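PDB 6CHJ: diacylglycerol O-acyltransferase from Marinobacter hydrocarbonoclasticus, which probably catalyses acyl transfer from acyl-CoA to diacylglycerol, giving triacylglycerol and CoA, and belongs to the wax ester synthase/diacylglycerol acyltransferase family. Local coordinates for residues B[253-256]-B[261-264]; B[320-325]-B[446-451]; B[272-277]-B[313-318]. All coordinates share one frame; numbering follows the deposited sequence.

Contact 1 of 3, residues B[253-256]-B[261-264]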
ATOM      1  N   ALA B 253      -8.203  16.238  37.272  1.00 66.13           N
ATOM      2  CA  ALA B 253      -7.862  17.423  38.055  1.00 67.35           C
ATOM      3  C   ALA B 253      -8.370  18.692  37.382  1.00 66.29           C
ATOM      4  O   ALA B 253      -8.874  19.602  38.051  1.00 67.93           O
ATOM      5  CB  ALA B 253      -6.351  17.499  38.265  1.00 62.98           C
ATOM      6  N   VAL B 254      -8.276  18.761  36.053  1.00 59.57           N
ATOM      7  CA  VAL B 254      -8.767  19.942  35.363  1.00 59.71           C
ATOM      8  C   VAL B 254     -10.294  19.962  35.383  1.00 64.77           C
ATOM      9  O   VAL B 254     -10.909  21.037  35.439  1.00 64.40           O
ATOM     10  CB  VAL B 254      -8.174  19.989  33.941  1.00 59.29           C
ATOM     11  CG1 VAL B 254      -8.790  21.132  33.090  1.00 52.58           C
ATOM     12  CG2 VAL B 254      -6.656  20.120  34.036  1.00 53.45           C
ATOM     13  N   CYS B 255     -10.925  18.783  35.393  1.00 60.69           N
ATOM     14  CA  CYS B 255     -12.382  18.711  35.474  1.00 64.88           C
ATOM     15  C   CYS B 255     -12.898  19.327  36.762  1.00 70.73           C
ATOM     16  O   CYS B 255     -13.852  20.116  36.751  1.00 68.63           O
ATOM     17  CB  CYS B 255     -12.842  17.262  35.399  1.00 62.41           C
ATOM     18  SG  CYS B 255     -12.783  16.641  33.779  1.00 75.85           S
ATOM     19  N   GLU B 256     -12.309  18.930  37.891  1.00 67.95           N
ATOM     20  CA  GLU B 256     -12.790  19.393  39.184  1.00 72.26           C
ATOM     21  C   GLU B 256     -12.608  20.896  39.312  1.00 66.66           C
ATOM     22  O   GLU B 256     -13.531  21.608  39.717  1.00 69.28           O
ATOM     23  CB  GLU B 256     -12.065  18.640  40.307  1.00 73.83           C
ATOM     24  CG  GLU B 256     -12.646  17.253  40.574  1.00 71.85           C
ATOM     25  CD  GLU B 256     -11.610  16.145  40.554  1.00 82.52           C
ATOM     26  OE1 GLU B 256     -11.881  15.099  39.923  1.00 84.80           O
ATOM     27  OE2 GLU B 256     -10.529  16.305  41.175  1.00 85.13           O
ATOM     28  N   THR B 261     -16.719  17.925  32.741  1.00 65.66           N
ATOM     29  CA  THR B 261     -16.582  16.482  32.580  1.00 62.17           C
ATOM     30  C   THR B 261     -15.267  16.156  31.886  1.00 63.00           C
ATOM     31  O   THR B 261     -14.572  17.042  31.381  1.00 64.78           O
ATOM     32  CB  THR B 261     -17.731  15.905  31.758  1.00 61.43           C
ATOM     33  OG1 THR B 261     -17.506  16.217  30.381  1.00 66.14           O
ATOM     34  CG2 THR B 261     -19.063  16.502  32.172  1.00 60.66           C
ATOM     35  N   VAL B 262     -14.919  14.864  31.859  1.00 60.56           N
ATOM     36  CA  VAL B 262     -13.738  14.447  31.104  1.00 59.79           C
ATOM     37  C   VAL B 262     -13.941  14.706  29.616  1.00 58.11           C
ATOM     38  O   VAL B 262     -13.078  15.293  28.951  1.00 57.18           O
ATOM     39  CB  VAL B 262     -13.393  12.969  31.373  1.00 61.88           C
ATOM     40  CG1 VAL B 262     -12.207  12.547  30.499  1.00 50.46           C
ATOM     41  CG2 VAL B 262     -13.035  12.760  32.848  1.00 57.48           C
ATOM     42  N   ASN B 263     -15.100  14.309  29.081  1.00 58.14           N
ATOM     43  CA  ASN B 263     -15.384  14.530  27.665  1.00 58.13           C
ATOM     44  C   ASN B 263     -15.216  15.993  27.273  1.00 59.53           C
ATOM     45  O   ASN B 263     -14.773  16.293  26.158  1.00 53.38           O
ATOM     46  CB  ASN B 263     -16.794  14.051  27.321  1.00 56.78           C
ATOM     47  CG  ASN B 263     -16.800  12.673  26.692  1.00 70.08           C
ATOM     48  OD1 ASN B 263     -17.232  12.499  25.548  1.00 78.64           O
ATOM     49  ND2 ASN B 263     -16.315  11.677  27.436  1.00 67.81           N
ATOM     50  N   ASP B 264     -15.580  16.922  28.167  1.00 58.37           N
ATOM     51  CA  ASP B 264     -15.433  18.342  27.857  1.00 54.85           C
ATOM     52  C   ASP B 264     -13.963  18.711  27.699  1.00 54.81           C
ATOM     53  O   ASP B 264     -13.580  19.368  26.726  1.00 55.24           O
ATOM     54  CB  ASP B 264     -16.073  19.207  28.951  1.00 64.71           C
ATOM     55  CG  ASP B 264     -17.569  18.985  29.084  1.00 66.02           C
ATOM     56  OD1 ASP B 264     -18.285  19.045  28.060  1.00 66.72           O
ATOM     57  OD2 ASP B 264     -18.026  18.745  30.223  1.00 69.89           O
TER

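Contact 2 of 3, residues B[320-325]-B[446-451]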
ATOM      1  N   GLN B 320      -9.865  33.055  22.691  1.00 70.21           N
ATOM      2  CA  GLN B 320      -8.432  33.042  22.987  1.00 70.55           C
ATOM      3  C   GLN B 320      -8.085  32.432  24.342  1.00 67.92           C
ATOM      4  O   GLN B 320      -7.171  31.614  24.436  1.00 68.34           O
ATOM      5  CB  GLN B 320      -7.853  34.454  22.906  1.00 72.60           C
ATOM      6  CG  GLN B 320      -6.346  34.431  22.838  1.00 76.36           C
ATOM      7  CD  GLN B 320      -5.747  35.784  22.528  1.00 92.50           C
ATOM      8  OE1 GLN B 320      -6.426  36.657  21.984  1.00 97.79           O
ATOM      9  NE2 GLN B 320      -4.471  35.971  22.875  1.00 87.27           N
ATOM     10  N   GLU B 321      -8.766  32.823  25.407  1.00 68.31           N
ATOM     11  CA  GLU B 321      -8.434  32.231  26.694  1.00 68.05           C
ATOM     12  C   GLU B 321      -8.952  30.797  26.774  1.00 66.17           C
ATOM     13  O   GLU B 321     -10.020  30.459  26.248  1.00 60.96           O
ATOM     14  CB  GLU B 321      -8.993  33.063  27.856  1.00 71.55           C
ATOM     15  CG  GLU B 321      -8.212  32.846  29.154  1.00 73.12           C
ATOM     16  CD  GLU B 321      -9.118  32.723  30.369  1.00 82.25           C
ATOM     17  OE1 GLU B 321     -10.341  32.981  30.229  1.00 81.30           O
ATOM     18  OE2 GLU B 321      -8.611  32.360  31.461  1.00 89.24           O
ATOM     19  N   ALA B 322      -8.175  29.954  27.454  1.00 63.15           N
ATOM     20  CA  ALA B 322      -8.467  28.527  27.484  1.00 60.49           C
ATOM     21  C   ALA B 322      -9.678  28.220  28.363  1.00 60.15           C
ATOM     22  O   ALA B 322     -10.534  27.407  27.989  1.00 58.38           O
ATOM     23  CB  ALA B 322      -7.225  27.767  27.953  1.00 53.91           C
ATOM     24  N   GLY B 323      -9.764  28.845  29.541  1.00 64.09           N
ATOM     25  CA  GLY B 323     -10.911  28.605  30.409  1.00 60.26           C
ATOM     26  C   GLY B 323     -12.220  29.053  29.781  1.00 53.27           C
ATOM     27  O   GLY B 323     -13.249  28.390  29.920  1.00 57.76           O
ATOM     28  N   GLU B 324     -12.196  30.173  29.073  1.00 51.92           N
ATOM     29  CA  GLU B 324     -13.373  30.612  28.339  1.00 59.66           C
ATOM     30  C   GLU B 324     -13.782  29.575  27.287  1.00 62.37           C
ATOM     31  O   GLU B 324     -14.961  29.196  27.189  1.00 55.17           O
ATOM     32  CB  GLU B 324     -13.078  31.966  27.699  1.00 60.05           C
ATOM     33  CG  GLU B 324     -14.298  32.738  27.281  1.00 59.10           C
ATOM     34  CD  GLU B 324     -13.942  33.920  26.414  1.00 61.77           C
ATOM     35  OE1 GLU B 324     -14.808  34.355  25.614  1.00 63.88           O
ATOM     36  OE2 GLU B 324     -12.789  34.402  26.523  1.00 66.06           O
ATOM     37  N   ARG B 325     -12.801  29.079  26.515  1.00 60.29           N
ATOM     38  CA  ARG B 325     -13.098  28.119  25.452  1.00 61.47           C
ATOM     39  C   ARG B 325     -13.623  26.800  26.013  1.00 56.34           C
ATOM     40  O   ARG B 325     -14.620  26.264  25.509  1.00 52.95           O
ATOM     41  CB  ARG B 325     -11.864  27.879  24.587  1.00 55.69           C
ATOM     42  CG  ARG B 325     -12.233  27.436  23.173  1.00 61.48           C
ATOM     43  CD  ARG B 325     -11.019  27.175  22.300  1.00 53.88           C
ATOM     44  NE  ARG B 325     -10.041  28.247  22.429  1.00 64.13           N
ATOM     45  CZ  ARG B 325      -8.859  28.111  23.022  1.00 63.48           C
ATOM     46  NH1 ARG B 325      -8.504  26.942  23.548  1.00 59.77           N
ATOM     47  NH2 ARG B 325      -8.041  29.147  23.090  1.00 62.69           N
ATOM     48  N   LEU B 446      -3.897  21.442  27.207  1.00 54.32           N
ATOM     49  CA  LEU B 446      -4.187  20.971  28.556  1.00 57.74           C
ATOM     50  C   LEU B 446      -3.357  21.729  29.603  1.00 63.40           C
ATOM     51  O   LEU B 446      -3.853  22.051  30.689  1.00 58.70           O
ATOM     52  CB  LEU B 446      -3.938  19.469  28.622  1.00 49.02           C
ATOM     53  CG  LEU B 446      -4.198  18.741  29.940  1.00 56.95           C
ATOM     54  CD1 LEU B 446      -5.670  18.813  30.282  1.00 57.26           C
ATOM     55  CD2 LEU B 446      -3.746  17.296  29.832  1.00 53.38           C
ATOM     56  N   ALA B 447      -2.094  22.033  29.290  1.00 61.06           N
ATOM     57  CA  ALA B 447      -1.260  22.751  30.243  1.00 63.52           C
ATOM     58  C   ALA B 447      -1.742  24.188  30.441  1.00 61.10           C
ATOM     59  O   ALA B 447      -1.597  24.739  31.537  1.00 61.47           O
ATOM     60  CB  ALA B 447       0.200  22.710  29.781  1.00 52.98           C
ATOM     61  N   GLU B 448      -2.309  24.809  29.403  1.00 60.55           N
ATOM     62  CA  GLU B 448      -2.826  26.170  29.534  1.00 56.78           C
ATOM     63  C   GLU B 448      -3.983  26.211  30.522  1.00 63.90           C
ATOM     64  O   GLU B 448      -4.067  27.115  31.364  1.00 64.71           O
ATOM     65  CB  GLU B 448      -3.280  26.699  28.176  1.00 55.49           C
ATOM     66  CG  GLU B 448      -2.197  27.357  27.342  1.00 60.79           C
ATOM     67  CD  GLU B 448      -2.776  28.261  26.275  1.00 63.44           C
ATOM     68  OE1 GLU B 448      -3.997  28.515  26.339  1.00 69.05           O
ATOM     69  OE2 GLU B 448      -2.025  28.729  25.388  1.00 67.21           O
ATOM     70  N   LEU B 449      -4.905  25.249  30.414  1.00 61.45           N
ATOM     71  CA  LEU B 449      -5.941  25.094  31.429  1.00 60.06           C
ATOM     72  C   LEU B 449      -5.327  24.840  32.802  1.00 62.45           C
ATOM     73  O   LEU B 449      -5.819  25.349  33.814  1.00 61.98           O
ATOM     74  CB  LEU B 449      -6.891  23.954  31.053  1.00 54.83           C
ATOM     75  CG  LEU B 449      -7.830  24.166  29.868  1.00 56.81           C
ATOM     76  CD1 LEU B 449      -8.637  22.877  29.560  1.00 44.89           C
ATOM     77  CD2 LEU B 449      -8.743  25.330  30.165  1.00 56.28           C
ATOM     78  N   GLU B 450      -4.250  24.055  32.864  1.00 61.64           N
ATOM     79  CA  GLU B 450      -3.670  23.763  34.171  1.00 64.65           C
ATOM     80  C   GLU B 450      -3.038  25.006  34.799  1.00 64.65           C
ATOM     81  O   GLU B 450      -3.222  25.261  35.991  1.00 67.76           O
ATOM     82  CB  GLU B 450      -2.651  22.651  34.056  1.00 62.70           C
ATOM     83  CG  GLU B 450      -3.215  21.252  34.078  1.00 60.29           C
ATOM     84  CD  GLU B 450      -2.134  20.291  33.662  1.00 61.57           C
ATOM     85  OE1 GLU B 450      -1.305  20.722  32.826  1.00 56.13           O
ATOM     86  OE2 GLU B 450      -2.078  19.156  34.183  1.00 62.05           O
ATOM     87  N   LEU B 451      -2.279  25.784  34.015  1.00 61.64           N
ATOM     88  CA  LEU B 451      -1.730  27.040  34.520  1.00 64.40           C
ATOM     89  C   LEU B 451      -2.842  27.968  34.984  1.00 70.60           C
ATOM     90  O   LEU B 451      -2.839  28.432  36.128  1.00 75.37           O
ATOM     91  CB  LEU B 451      -0.896  27.737  33.445  1.00 66.02           C
ATOM     92  CG  LEU B 451       0.386  27.107  32.907  1.00 66.82           C
ATOM     93  CD1 LEU B 451       0.674  27.625  31.500  1.00 61.98           C
ATOM     94  CD2 LEU B 451       1.555  27.384  33.839  1.00 61.45           C
TER

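Contact 3 of 3, residues B[272-277]-B[313-318]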
ATOM      1  N   ALA B 272      -8.295  23.462  21.279  1.00 49.38           N
ATOM      2  CA  ALA B 272      -7.045  24.214  21.425  1.00 53.23           C
ATOM      3  C   ALA B 272      -6.027  23.795  20.368  1.00 52.40           C
ATOM      4  O   ALA B 272      -5.492  24.642  19.640  1.00 53.37           O
ATOM      5  CB  ALA B 272      -6.463  24.029  22.833  1.00 43.56           C
ATOM      6  N   ALA B 273      -5.770  22.484  20.251  1.00 51.95           N
ATOM      7  CA  ALA B 273      -4.806  21.995  19.263  1.00 51.68           C
ATOM      8  C   ALA B 273      -5.168  22.462  17.859  1.00 51.22           C
ATOM      9  O   ALA B 273      -4.299  22.920  17.103  1.00 51.63           O
ATOM     10  CB  ALA B 273      -4.703  20.468  19.316  1.00 45.81           C
ATOM     11  N   LEU B 274      -6.452  22.358  17.491  1.00 48.26           N
ATOM     12  CA  LEU B 274      -6.860  22.774  16.153  1.00 52.60           C
ATOM     13  C   LEU B 274      -6.629  24.259  15.961  1.00 53.86           C
ATOM     14  O   LEU B 274      -6.229  24.702  14.876  1.00 48.46           O
ATOM     15  CB  LEU B 274      -8.334  22.443  15.919  1.00 53.61           C
ATOM     16  CG  LEU B 274      -8.693  21.007  15.537  1.00 55.63           C
ATOM     17  CD1 LEU B 274     -10.178  20.782  15.724  1.00 51.21           C
ATOM     18  CD2 LEU B 274      -8.252  20.682  14.090  1.00 53.56           C
ATOM     19  N   ARG B 275      -6.896  25.043  17.011  1.00 53.41           N
ATOM     20  CA  ARG B 275      -6.695  26.482  16.958  1.00 53.97           C
ATOM     21  C   ARG B 275      -5.225  26.807  16.732  1.00 50.18           C
ATOM     22  O   ARG B 275      -4.878  27.545  15.804  1.00 49.86           O
ATOM     23  CB  ARG B 275      -7.223  27.118  18.251  1.00 54.13           C
ATOM     24  CG  ARG B 275      -7.057  28.620  18.328  1.00 52.27           C
ATOM     25  CD  ARG B 275      -7.546  29.159  19.664  1.00 55.06           C
ATOM     26  NE  ARG B 275      -6.859  30.401  19.987  1.00 57.32           N
ATOM     27  CZ  ARG B 275      -7.161  31.587  19.467  1.00 60.10           C
ATOM     28  NH1 ARG B 275      -8.178  31.710  18.628  1.00 56.55           N
ATOM     29  NH2 ARG B 275      -6.450  32.662  19.804  1.00 63.00           N
ATOM     30  N   THR B 276      -4.345  26.241  17.559  1.00 46.76           N
ATOM     31  CA  THR B 276      -2.919  26.492  17.392  1.00 51.32           C
ATOM     32  C   THR B 276      -2.446  26.072  16.008  1.00 54.56           C
ATOM     33  O   THR B 276      -1.682  26.800  15.354  1.00 53.33           O
ATOM     34  CB  THR B 276      -2.116  25.752  18.465  1.00 57.30           C
ATOM     35  OG1 THR B 276      -2.762  25.884  19.737  1.00 55.33           O
ATOM     36  CG2 THR B 276      -0.695  26.328  18.563  1.00 56.18           C
ATOM     37  N   TYR B 277      -2.900  24.898  15.536  1.00 55.02           N
ATOM     38  CA  TYR B 277      -2.429  24.403  14.248  1.00 51.09           C
ATOM     39  C   TYR B 277      -2.815  25.350  13.112  1.00 54.30           C
ATOM     40  O   TYR B 277      -1.995  25.639  12.229  1.00 57.58           O
ATOM     41  CB  TYR B 277      -2.957  22.990  13.987  1.00 50.17           C
ATOM     42  CG  TYR B 277      -2.500  22.476  12.646  1.00 49.85           C
ATOM     43  CD1 TYR B 277      -1.302  21.773  12.523  1.00 54.82           C
ATOM     44  CD2 TYR B 277      -3.231  22.734  11.492  1.00 47.40           C
ATOM     45  CE1 TYR B 277      -0.856  21.315  11.291  1.00 55.82           C
ATOM     46  CE2 TYR B 277      -2.787  22.288  10.250  1.00 56.21           C
ATOM     47  CZ  TYR B 277      -1.605  21.579  10.161  1.00 56.48           C
ATOM     48  OH  TYR B 277      -1.165  21.143   8.940  1.00 58.29           O
ATOM     49  N   ALA B 313     -21.141  20.200  17.536  1.00 52.53           N
ATOM     50  CA  ALA B 313     -20.633  21.033  18.613  1.00 54.72           C
ATOM     51  C   ALA B 313     -19.620  22.032  18.072  1.00 55.51           C
ATOM     52  O   ALA B 313     -18.666  21.654  17.381  1.00 54.90           O
ATOM     53  CB  ALA B 313     -19.990  20.181  19.710  1.00 53.54           C
ATOM     54  N   SER B 314     -19.845  23.305  18.377  1.00 56.36           N
ATOM     55  CA  SER B 314     -18.872  24.336  18.070  1.00 56.88           C
ATOM     56  C   SER B 314     -17.620  24.109  18.897  1.00 53.76           C
ATOM     57  O   SER B 314     -17.697  23.840  20.099  1.00 48.45           O
ATOM     58  CB  SER B 314     -19.438  25.724  18.372  1.00 50.19           C
ATOM     59  OG  SER B 314     -18.396  26.659  18.627  1.00 54.10           O
ATOM     60  N   LEU B 315     -16.459  24.227  18.245  1.00 50.03           N
ATOM     61  CA  LEU B 315     -15.201  24.123  18.971  1.00 55.53           C
ATOM     62  C   LEU B 315     -14.713  25.463  19.513  1.00 54.30           C
ATOM     63  O   LEU B 315     -13.799  25.473  20.352  1.00 52.31           O
ATOM     64  CB  LEU B 315     -14.136  23.483  18.071  1.00 50.02           C
ATOM     65  CG  LEU B 315     -14.436  21.994  17.811  1.00 48.16           C
ATOM     66  CD1 LEU B 315     -13.363  21.335  16.989  1.00 38.16           C
ATOM     67  CD2 LEU B 315     -14.645  21.249  19.104  1.00 44.94           C
ATOM     68  N   HIS B 316     -15.305  26.583  19.067  1.00 53.75           N
ATOM     69  CA  HIS B 316     -14.986  27.923  19.585  1.00 56.71           C
ATOM     70  C   HIS B 316     -13.511  28.255  19.400  1.00 57.49           C
ATOM     71  O   HIS B 316     -12.857  28.755  20.313  1.00 55.59           O
ATOM     72  CB  HIS B 316     -15.361  28.067  21.065  1.00 53.18           C
ATOM     73  CG  HIS B 316     -16.829  28.018  21.315  1.00 57.51           C
ATOM     74  ND1 HIS B 316     -17.436  26.954  21.943  1.00 58.15           N
ATOM     75  CD2 HIS B 316     -17.816  28.896  21.013  1.00 54.27           C
ATOM     76  CE1 HIS B 316     -18.737  27.177  22.014  1.00 59.75           C
ATOM     77  NE2 HIS B 316     -18.991  28.347  21.456  1.00 54.28           N
ATOM     78  N   THR B 317     -12.990  27.970  18.215  1.00 54.20           N
ATOM     79  CA  THR B 317     -11.602  28.268  17.900  1.00 56.04           C
ATOM     80  C   THR B 317     -11.354  29.749  17.684  1.00 53.64           C
ATOM     81  O   THR B 317     -10.217  30.134  17.416  1.00 56.38           O
ATOM     82  CB  THR B 317     -11.181  27.461  16.672  1.00 51.28           C
ATOM     83  OG1 THR B 317     -12.130  27.678  15.612  1.00 48.65           O
ATOM     84  CG2 THR B 317     -11.164  26.003  17.047  1.00 43.66           C
ATOM     85  N   ASP B 318     -12.380  30.577  17.802  1.00 59.92           N
ATOM     86  CA  ASP B 318     -12.243  32.029  17.769  1.00 63.66           C
ATOM     87  C   ASP B 318     -12.014  32.627  19.149  1.00 64.15           C
ATOM     88  O   ASP B 318     -11.809  33.840  19.257  1.00 67.54           O
ATOM     89  CB  ASP B 318     -13.498  32.647  17.145  1.00 62.19           C
ATOM     90  CG  ASP B 318     -14.717  32.492  18.034  1.00 64.69           C
ATOM     91  OD1 ASP B 318     -15.513  33.453  18.138  1.00 72.35           O
ATOM     92  OD2 ASP B 318     -14.879  31.420  18.647  1.00 61.89           O
TER

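Contact 1 of 3, residues B[253-256]-B[261-264]
Cys255, near the end of helix 248-258, lays its sulfur against the first peptide of helix 262-280. SG lies 3.0 Å from Thr261 O and 3.4 Å from Val262 N, and neither approach is a hydrogen bond. The thiol stands beside its own backbone N and anti to the carbonyl carbon (chi1 -77°), which carries it across to the Thr261-Val262 peptide. The tight part of the contact is therefore a single buried side chain pressed on backbone. Val262 adds one methyl, CG2, at 4.0 Å from Cys255 SG. Its CB is directed away from residues 253-256, and the side chain packs on Leu248, Ile251 and Arg252, earlier on the same helix. Val265, on the next turn of helix 262-280, also touches Cys255.

The loose side belongs to Thr261, which is solvent-exposed and whose side chain stays 5.4 Å from Cys255 at its nearest atoms. It serves as N-cap of helix 262-280 in a capping box with Asp264, the buried partner. Asp264 N gives its hydrogen to Thr261 OG1 at 3.0 Å. In return Asp264 OD2 receives Thr261 N on its anti lone pair, at 3.0 Å. The threonine hydroxyl donates to the same OD2 at 2.6 Å, coming from above the carboxylate plane. The Asp264 side chain also touches Leu326, His330 and Met333 of helix 322-338.

The two segments flank the short turn that joins helices 248-258 and 262-280 in the catalytic domain, with only 103 Å² buried between them. Across the turn the grip is van der Waals packing; the hydrogen bonds run within the start of the second helix, where two donors on OD2 hold the Asp264 carboxylate in place.

Contact 2 of 3, residues B[320-325]-B[446-451]
Ala322, in the first turn of helix 322-338, points its methyl at helix 437-453 and meets Leu449 and Glu448 there. The apolar part is a methyl-to-methyl contact, Ala322 CB to Leu449 CD2 at 3.6 Å. In Leu449, chi1 of -70° sets CG toward the other helix; with chi2 at 176° CD1 extends anti to CA, leaving CD2 as the branch on Ala322. This methyl also lies on backbone: Ala322 O is 3.5 Å from Leu449 CD2, and Gly323 N is 3.7 Å from it. Leu449 packs as well on Val254 of helix 248-258.

The polar groups pass alongside this packing. Glu448, its chain extended beyond CG, runs past the alanine, and OE1 comes 3.7 Å from Ala322 CB as a van der Waals contact. Arg325 NH2 is 5.2 Å from Glu448 OE1, too far for a salt bridge; at most a long-range attraction would act between them. The arginine is instead held to the loop before its helix, through a hydrogen bond from NE to Val319 O.

The contact joins the start of one helix to the side of another, both in the C-terminal domain. One methyl of Ala322 and the backbone of Ala322 and Gly323 receive Leu449 CD2 with no hydrogen bond between the segments, so dispersion and hydrophobic packing hold them together.

Contact 3 of 3, residues B[272-277]-B[313-318]
Arg275 hydrogen-bonds Thr317 O through NH1, at 2.8 Å and with an N-H...O angle of 149°. The oxygen lies at the edge of the guanidinium and in its plane, whereas the nitrogen sits above the carbonyl plane (38° out of it). The side chain of Arg275, extended from CG to NE and with CG anti to the backbone N (chi1 179°), runs alongside the carbonyl, so that CG and CD are each 3.6 Å from Thr317 O. Arg275 CB also faces Thr317 CG2 at 4.3 Å.

On the buried side Leu274 and Leu315 meet at a slant, CD1 to CD1 at 3.5 Å; Leu315 packs further on Thr267 and Ala271 of helix 262-280.

Further out, the turn is fixed to the neighbouring chain segment. Thr317 OG1 is hydrogen-bonded to Leu289 N, and backbone bonds join Leu315 with Leu289, just before strand 290-294, and Ala313 with Ala291 within it. The loop leaving edge strand 310-314 is thereby presented to helix 262-280. The guanidinium bond and the packing of Leu315 and Thr317 join helix to loop, and the guanidinium probably offsets the buried polarity of the Thr317 carbonyl.

The three contacts lie on the same side of the chain's centre and tie helices 248-258, 262-280, 322-338 and 437-453 together beside the sheet that ends in strand 310-314. Contact 1 and contact 2, centres about 12 Å apart, meet through Val254, whose CG2 is 3.6 Å from Glu450 CG. Contacts 2 and 3, centres also about 12 Å apart, join where Arg325 NH1 packs 3.6 Å from Ala272 CB; two like charges, Arg325 and Arg275, come close there. Contacts 1 and 3 share helix 262-280 but do not touch, their nearest atoms being about 8 Å apart. All three are structural packing.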